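Local coordinates for nidogen (Mus musculus, PDB 1NPE), which is a basement-membrane glycoprotein that probably links laminin to other matrix components, here represented by its six-bladed YWTD beta-propeller domain, at residues L4-T9 and T251-I256; E206-P211 and L221-W226. One frame throughout, in Å; residues are numbered along the deposited sequence.

Interaction 1 of 2, residues L4-T9 and T251-I256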
loop_
_atom_site.group_PDB
_atom_site.type_symbol
_atom_site.label_atom_id
_atom_site.label_comp_id
_atom_site.label_asym_id
_atom_site.label_seq_id
_atom_site.Cartn_x
_atom_site.Cartn_y
_atom_site.Cartn_z
ATOM N N LEU A 4 4.940 20.920 0.597
ATOM C CA LEU A 4 4.626 19.620 0.023
ATOM C C LEU A 4 5.445 18.620 0.821
ATOM O O LEU A 4 6.609 18.879 1.138
ATOM C CB LEU A 4 5.056 19.541 -1.440
ATOM C CG LEU A 4 3.996 19.602 -2.531
ATOM C CD1 LEU A 4 4.678 19.369 -3.872
ATOM C CD2 LEU A 4 2.929 18.547 -2.295
ATOM N N LEU A 5 4.839 17.484 1.135
ATOM C CA LEU A 5 5.508 16.445 1.899
ATOM C C LEU A 5 5.323 15.103 1.217
ATOM O O LEU A 5 4.209 14.759 0.812
ATOM C CB LEU A 5 4.918 16.375 3.311
ATOM C CG LEU A 5 5.158 17.563 4.246
ATOM C CD1 LEU A 5 4.026 17.692 5.240
ATOM C CD2 LEU A 5 6.480 17.390 4.955
ATOM N N PHE A 6 6.417 14.366 1.042
ATOM C CA PHE A 6 6.320 13.044 0.440
ATOM C C PHE A 6 7.189 12.004 1.137
ATOM O O PHE A 6 8.161 12.339 1.808
ATOM C CB PHE A 6 6.545 13.072 -1.079
ATOM C CG PHE A 6 7.934 13.463 -1.500
ATOM C CD1 PHE A 6 8.213 14.773 -1.889
ATOM C CD2 PHE A 6 8.944 12.509 -1.579
ATOM C CE1 PHE A 6 9.476 15.132 -2.360
ATOM C CE2 PHE A 6 10.212 12.853 -2.049
ATOM C CZ PHE A 6 10.477 14.173 -2.443
ATOM N N ALA A 7 6.814 10.738 0.991
ATOM C CA ALA A 7 7.524 9.648 1.633
ATOM C C ALA A 7 8.478 8.851 0.750
ATOM O O ALA A 7 8.254 8.678 -0.447
ATOM C CB ALA A 7 6.524 8.705 2.287
ATOM N N GLN A 8 9.552 8.385 1.381
ATOM C CA GLN A 8 10.578 7.546 0.767
ATOM C C GLN A 8 10.996 6.579 1.861
ATOM O O GLN A 8 10.616 6.754 3.025
ATOM C CB GLN A 8 11.793 8.360 0.321
ATOM C CG GLN A 8 11.709 8.884 -1.099
ATOM C CD GLN A 8 12.930 9.696 -1.507
ATOM O OE1 GLN A 8 13.409 10.537 -0.751
ATOM N NE2 GLN A 8 13.427 9.455 -2.713
ATOM N N THR A 9 11.737 5.539 1.490
ATOM C CA THR A 9 12.197 4.564 2.465
ATOM C C THR A 9 13.149 5.265 3.418
ATOM O O THR A 9 14.097 5.923 2.987
ATOM C CB THR A 9 12.905 3.368 1.785
ATOM O OG1 THR A 9 11.961 2.643 0.987
ATOM C CG2 THR A 9 13.507 2.425 2.811
ATOM N N THR A 251 15.208 6.850 -4.845
ATOM C CA THR A 251 14.560 5.670 -4.273
ATOM C C THR A 251 13.036 5.782 -4.469
ATOM O O THR A 251 12.529 6.832 -4.863
ATOM C CB THR A 251 14.904 5.475 -2.768
ATOM O OG1 THR A 251 14.348 6.542 -1.993
ATOM C CG2 THR A 251 16.406 5.451 -2.560
ATOM N N ARG A 252 12.322 4.688 -4.227
ATOM C CA ARG A 252 10.869 4.636 -4.398
ATOM C C ARG A 252 10.103 5.691 -3.583
ATOM O O ARG A 252 10.250 5.779 -2.365
ATOM C CB ARG A 252 10.366 3.243 -4.020
ATOM C CG ARG A 252 9.066 2.824 -4.679
ATOM C CD ARG A 252 9.298 2.450 -6.117
ATOM N NE ARG A 252 8.837 1.100 -6.420
ATOM C CZ ARG A 252 8.970 0.516 -7.608
ATOM N NH1 ARG A 252 9.549 1.163 -8.611
ATOM N NH2 ARG A 252 8.526 -0.718 -7.794
ATOM N N LEU A 253 9.318 6.508 -4.274
ATOM C CA LEU A 253 8.506 7.535 -3.628
ATOM C C LEU A 253 7.161 6.932 -3.223
ATOM O O LEU A 253 6.606 6.125 -3.958
ATOM C CB LEU A 253 8.247 8.696 -4.592
ATOM C CG LEU A 253 9.431 9.507 -5.122
ATOM C CD1 LEU A 253 8.890 10.723 -5.839
ATOM C CD2 LEU A 253 10.306 9.956 -3.979
ATOM N N TYR A 254 6.628 7.337 -2.072
ATOM C CA TYR A 254 5.342 6.817 -1.630
ATOM C C TYR A 254 4.261 7.888 -1.437
ATOM O O TYR A 254 3.944 8.618 -2.374
ATOM C CB TYR A 254 5.521 5.935 -0.388
ATOM C CG TYR A 254 6.382 4.722 -0.677
ATOM C CD1 TYR A 254 5.935 3.718 -1.541
ATOM C CD2 TYR A 254 7.668 4.604 -0.142
ATOM C CE1 TYR A 254 6.746 2.633 -1.871
ATOM C CE2 TYR A 254 8.489 3.520 -0.467
ATOM C CZ TYR A 254 8.022 2.543 -1.332
ATOM O OH TYR A 254 8.837 1.497 -1.698
ATOM N N GLY A 255 3.683 7.960 -0.241
ATOM C CA GLY A 255 2.635 8.928 0.032
ATOM C C GLY A 255 3.029 10.379 -0.166
ATOM O O GLY A 255 4.208 10.733 -0.134
ATOM N N ILE A 256 2.022 11.222 -0.341
ATOM C CA ILE A 256 2.232 12.644 -0.552
ATOM C C ILE A 256 1.059 13.419 0.041
ATOM O O ILE A 256 -0.096 13.003 -0.069
ATOM C CB ILE A 256 2.384 12.961 -2.064
ATOM C CG1 ILE A 256 2.862 14.394 -2.276
ATOM C CG2 ILE A 256 1.083 12.713 -2.798
ATOM C CD1 ILE A 256 3.293 14.672 -3.707
HETATM O O HOH W 1 12.428 4.738 -1.235
#

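Interaction 2 of 2, residues E206-P211 and L221-W226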
loop_
_atom_site.group_PDB
_atom_site.type_symbol
_atom_site.label_atom_id
_atom_site.label_comp_id
_atom_site.label_asym_id
_atom_site.label_seq_id
_atom_site.Cartn_x
_atom_site.Cartn_y
_atom_site.Cartn_z
ATOM N N GLU A 206 -4.622 11.631 -19.349
ATOM C CA GLU A 206 -3.858 10.454 -19.750
ATOM C C GLU A 206 -2.347 10.635 -19.667
ATOM O O GLU A 206 -1.850 11.736 -19.430
ATOM C CB GLU A 206 -4.240 10.050 -21.175
ATOM C CG GLU A 206 -5.739 9.945 -21.403
ATOM C CD GLU A 206 -6.141 8.647 -22.076
ATOM O OE1 GLU A 206 -5.877 7.564 -21.498
ATOM O OE2 GLU A 206 -6.725 8.712 -23.182
ATOM N N GLY A 207 -1.627 9.531 -19.841
ATOM C CA GLY A 207 -0.175 9.568 -19.827
ATOM C C GLY A 207 0.548 9.381 -18.508
ATOM O O GLY A 207 1.761 9.612 -18.450
ATOM N N LEU A 208 -0.155 8.983 -17.451
ATOM C CA LEU A 208 0.505 8.776 -16.162
ATOM C C LEU A 208 1.190 7.406 -16.147
ATOM O O LEU A 208 0.537 6.371 -16.270
ATOM C CB LEU A 208 -0.477 8.932 -14.991
ATOM C CG LEU A 208 -0.982 10.350 -14.675
ATOM C CD1 LEU A 208 -1.918 10.855 -15.772
ATOM C CD2 LEU A 208 -1.697 10.357 -13.324
ATOM N N GLN A 209 2.512 7.419 -16.005
ATOM C CA GLN A 209 3.323 6.202 -16.018
ATOM C C GLN A 209 3.019 5.160 -14.935
ATOM O O GLN A 209 2.582 4.055 -15.246
ATOM C CB GLN A 209 4.806 6.578 -16.011
ATOM C CG GLN A 209 5.185 7.557 -17.116
ATOM C CD GLN A 209 6.113 6.947 -18.152
ATOM O OE1 GLN A 209 5.685 6.176 -19.013
ATOM N NE2 GLN A 209 7.393 7.292 -18.074
ATOM N N TYR A 210 3.283 5.487 -13.675
ATOM C CA TYR A 210 3.000 4.561 -12.583
ATOM C C TYR A 210 2.780 5.321 -11.294
ATOM O O TYR A 210 3.609 5.290 -10.382
ATOM C CB TYR A 210 4.114 3.516 -12.396
ATOM C CG TYR A 210 3.581 2.237 -11.777
ATOM C CD1 TYR A 210 3.261 1.136 -12.573
ATOM C CD2 TYR A 210 3.308 2.159 -10.410
ATOM C CE1 TYR A 210 2.674 -0.005 -12.028
ATOM C CE2 TYR A 210 2.720 1.023 -9.855
ATOM C CZ TYR A 210 2.403 -0.049 -10.670
ATOM O OH TYR A 210 1.788 -1.146 -10.139
ATOM N N PRO A 211 1.633 6.002 -11.195
ATOM C CA PRO A 211 1.246 6.797 -10.030
ATOM C C PRO A 211 1.019 5.931 -8.806
ATOM O O PRO A 211 0.442 4.849 -8.910
ATOM C CB PRO A 211 -0.092 7.408 -10.454
ATOM C CG PRO A 211 -0.157 7.244 -11.911
ATOM C CD PRO A 211 0.545 5.964 -12.183
ATOM N N LEU A 221 -2.718 19.005 -9.334
ATOM C CA LEU A 221 -2.603 17.689 -8.717
ATOM C C LEU A 221 -1.123 17.379 -8.582
ATOM O O LEU A 221 -0.334 17.709 -9.461
ATOM C CB LEU A 221 -3.248 16.596 -9.582
ATOM C CG LEU A 221 -4.767 16.522 -9.695
ATOM C CD1 LEU A 221 -5.132 15.282 -10.506
ATOM C CD2 LEU A 221 -5.412 16.471 -8.316
ATOM N N TYR A 222 -0.746 16.765 -7.470
ATOM C CA TYR A 222 0.644 16.392 -7.257
ATOM C C TYR A 222 0.661 14.905 -6.948
ATOM O O TYR A 222 0.063 14.467 -5.960
ATOM C CB TYR A 222 1.256 17.173 -6.090
ATOM C CG TYR A 222 1.293 18.665 -6.303
ATOM C CD1 TYR A 222 0.225 19.468 -5.909
ATOM C CD2 TYR A 222 2.390 19.275 -6.912
ATOM C CE1 TYR A 222 0.245 20.843 -6.115
ATOM C CE2 TYR A 222 2.419 20.652 -7.127
ATOM C CZ TYR A 222 1.344 21.426 -6.725
ATOM O OH TYR A 222 1.358 22.782 -6.938
ATOM N N TYR A 223 1.309 14.127 -7.811
ATOM C CA TYR A 223 1.389 12.693 -7.591
ATOM C C TYR A 223 2.811 12.136 -7.603
ATOM O O TYR A 223 3.720 12.722 -8.195
ATOM C CB TYR A 223 0.497 11.933 -8.587
ATOM C CG TYR A 223 0.974 11.890 -10.022
ATOM C CD1 TYR A 223 1.783 10.846 -10.478
ATOM C CD2 TYR A 223 0.562 12.853 -10.946
ATOM C CE1 TYR A 223 2.164 10.757 -11.820
ATOM C CE2 TYR A 223 0.937 12.777 -12.287
ATOM C CZ TYR A 223 1.735 11.723 -12.715
ATOM O OH TYR A 223 2.083 11.628 -14.041
ATOM N N THR A 224 2.992 11.010 -6.916
ATOM C CA THR A 224 4.285 10.341 -6.860
ATOM C C THR A 224 4.254 9.223 -7.888
ATOM O O THR A 224 3.248 8.516 -8.015
ATOM C CB THR A 224 4.568 9.759 -5.467
ATOM O OG1 THR A 224 3.540 8.825 -5.114
ATOM C CG2 THR A 224 4.638 10.884 -4.429
ATOM N N ASP A 225 5.354 9.065 -8.617
ATOM C CA ASP A 225 5.437 8.058 -9.664
ATOM C C ASP A 225 6.604 7.105 -9.446
ATOM O O ASP A 225 7.735 7.528 -9.208
ATOM C CB ASP A 225 5.541 8.755 -11.027
ATOM C CG ASP A 225 5.363 7.801 -12.199
ATOM O OD1 ASP A 225 6.300 7.050 -12.503
ATOM O OD2 ASP A 225 4.295 7.821 -12.842
ATOM N N TRP A 226 6.304 5.813 -9.526
ATOM C CA TRP A 226 7.287 4.741 -9.340
ATOM C C TRP A 226 8.197 4.500 -10.555
ATOM O O TRP A 226 9.316 3.998 -10.420
ATOM C CB TRP A 226 6.558 3.439 -9.006
ATOM C CG TRP A 226 6.093 3.325 -7.584
ATOM C CD1 TRP A 226 6.182 4.274 -6.601
ATOM C CD2 TRP A 226 5.502 2.174 -6.977
ATOM N NE1 TRP A 226 5.685 3.780 -5.422
ATOM C CE2 TRP A 226 5.262 2.493 -5.624
ATOM C CE3 TRP A 226 5.150 0.901 -7.446
ATOM C CZ2 TRP A 226 4.686 1.586 -4.735
ATOM C CZ3 TRP A 226 4.576 0.002 -6.564
ATOM C CH2 TRP A 226 4.349 0.351 -5.221
HETATM O O HOH W 2 3.620 9.560 -14.917
#

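Interaction 1 of 2, residues L4-T9 and T251-I256
Phe6 and Ile256 meet as an antiparallel non-hydrogen-bonded pair, their side chains on the same face of the sheet and Phe6 CB 4.1 Å from Ile256 CG1. The long branch of Ile256 runs anti to the backbone N (chi1 -169°), which brings Ile256 CD1 within 4.1 Å of Leu4 CD2; one long branch therefore meets Phe6 with its middle carbon and Leu4 with its tip. Phe6 instead holds CG between its own N and carbonyl carbon (chi1 66°). This turns the ring toward Leu253, and Leu253 CD2 lies 3.5 Å from Phe6 CE2, approaching obliquely. Leu253 CD2 also touches Gln8 CG at 3.4 Å, where the extended glutamine chain lies beside Leu253 and points the same way.

At Ala7 the backbones bond twice, Ala7 N to Gly255 O (2.8 Å) and Tyr254 N to Ala7 O (2.7 Å). Here the C-terminal strand 256-259 joins the N-terminal strand 2-8 in one blade, the "velcro" that closes the ring of a six-bladed beta-propeller.

Ala7 is small enough to let the chain at Tyr254 come close, with Ala7 CB 4.0 Å from Tyr254 CB. Thr9 OG1 lies at the edge of the Tyr254 ring, 3.9 Å from Tyr254 CE2, and bonds to an acidic side chain of another protein's chain. The Gln8 side chain crosses that of Thr251 at about a right angle, and its NE2 is hydrogen-bonded to Lys249 O. Thr251 OG1 donates to a water that also accepts from Thr9 N and donates to Arg252 O, linking Thr9 with Thr251 and Arg252.

Interaction 2 of 2, residues E206-P211 and L221-W226
The YWTD motif, which here reads Tyr222-Tyr223-Thr224-Asp225, lies on the second strand of a propeller blade, and its aspartate reaches back to the loop that leads into the first strand. Asp225 OD2 accepts a bond from Tyr210 N at 2.7 Å. The bond is almost straight (170°), and the donor comes from the syn side but well out of the carboxylate plane. Asp225 holds CG anti to its backbone N, which carries the carboxylate across to the backbone N of Tyr210 in the loop. A water donates to the same Asp225 OD2 at 2.8 Å, accepts from Gln209 N at 2.6 Å and is hydrogen-bonded to Tyr223 OH at 2.7 Å. OD2 and this water both lie at the edge of the Tyr223 ring, in its plane.

One face of that ring carries Leu208. Leu208 CD2 is 3.9 Å from the centroid of the Tyr223 ring and 20° off the normal, a CH-pi contact, while Pro211 CB packs against Tyr223 CD1 at 3.9 Å. Pro211 pairs with Asp225 in a non-hydrogen-bonded antiparallel position, where a residue lacking an N-H costs the pairing nothing. Just before it, Tyr210 O accepts from Trp226 N. The rings of Tyr210 and Trp226 are nearly parallel (5°) but slid apart, touching at Tyr210 CE2 and Trp226 CE3, 3.4 Å apart. Both residues also meet another protein's chain, Tyr210 through its OH and Trp226 against the partner's backbone.

Asp225 OD1 takes a further bond from Thr228 N. A buried carboxylate met by donors at both oxygens is probably kept ionised, and its rotation is fixed so that it fastens the entering loop to the second strand.

Overall arrangement
From the N terminus, the chain first supplies residues 4-9 to strand 2-8, then travels through the successive blades of the propeller before returning at 251-256. Interaction 1 therefore closes a loop of some 240 residues and joins the two ends of the chain within one blade. Interaction 2 falls within that circuit and is local: 206-211 and 221-226 are ten residues apart, and they hold the loop entering the adjoining blade, and the start of its first strand, against its second strand. The centres of the two contacts lie about 13 Å apart, and the contacts meet where Thr224 OG1 probably hydrogen-bonds Tyr254 O and where Trp226 packs against Tyr254, so the closing blade rests on its neighbour.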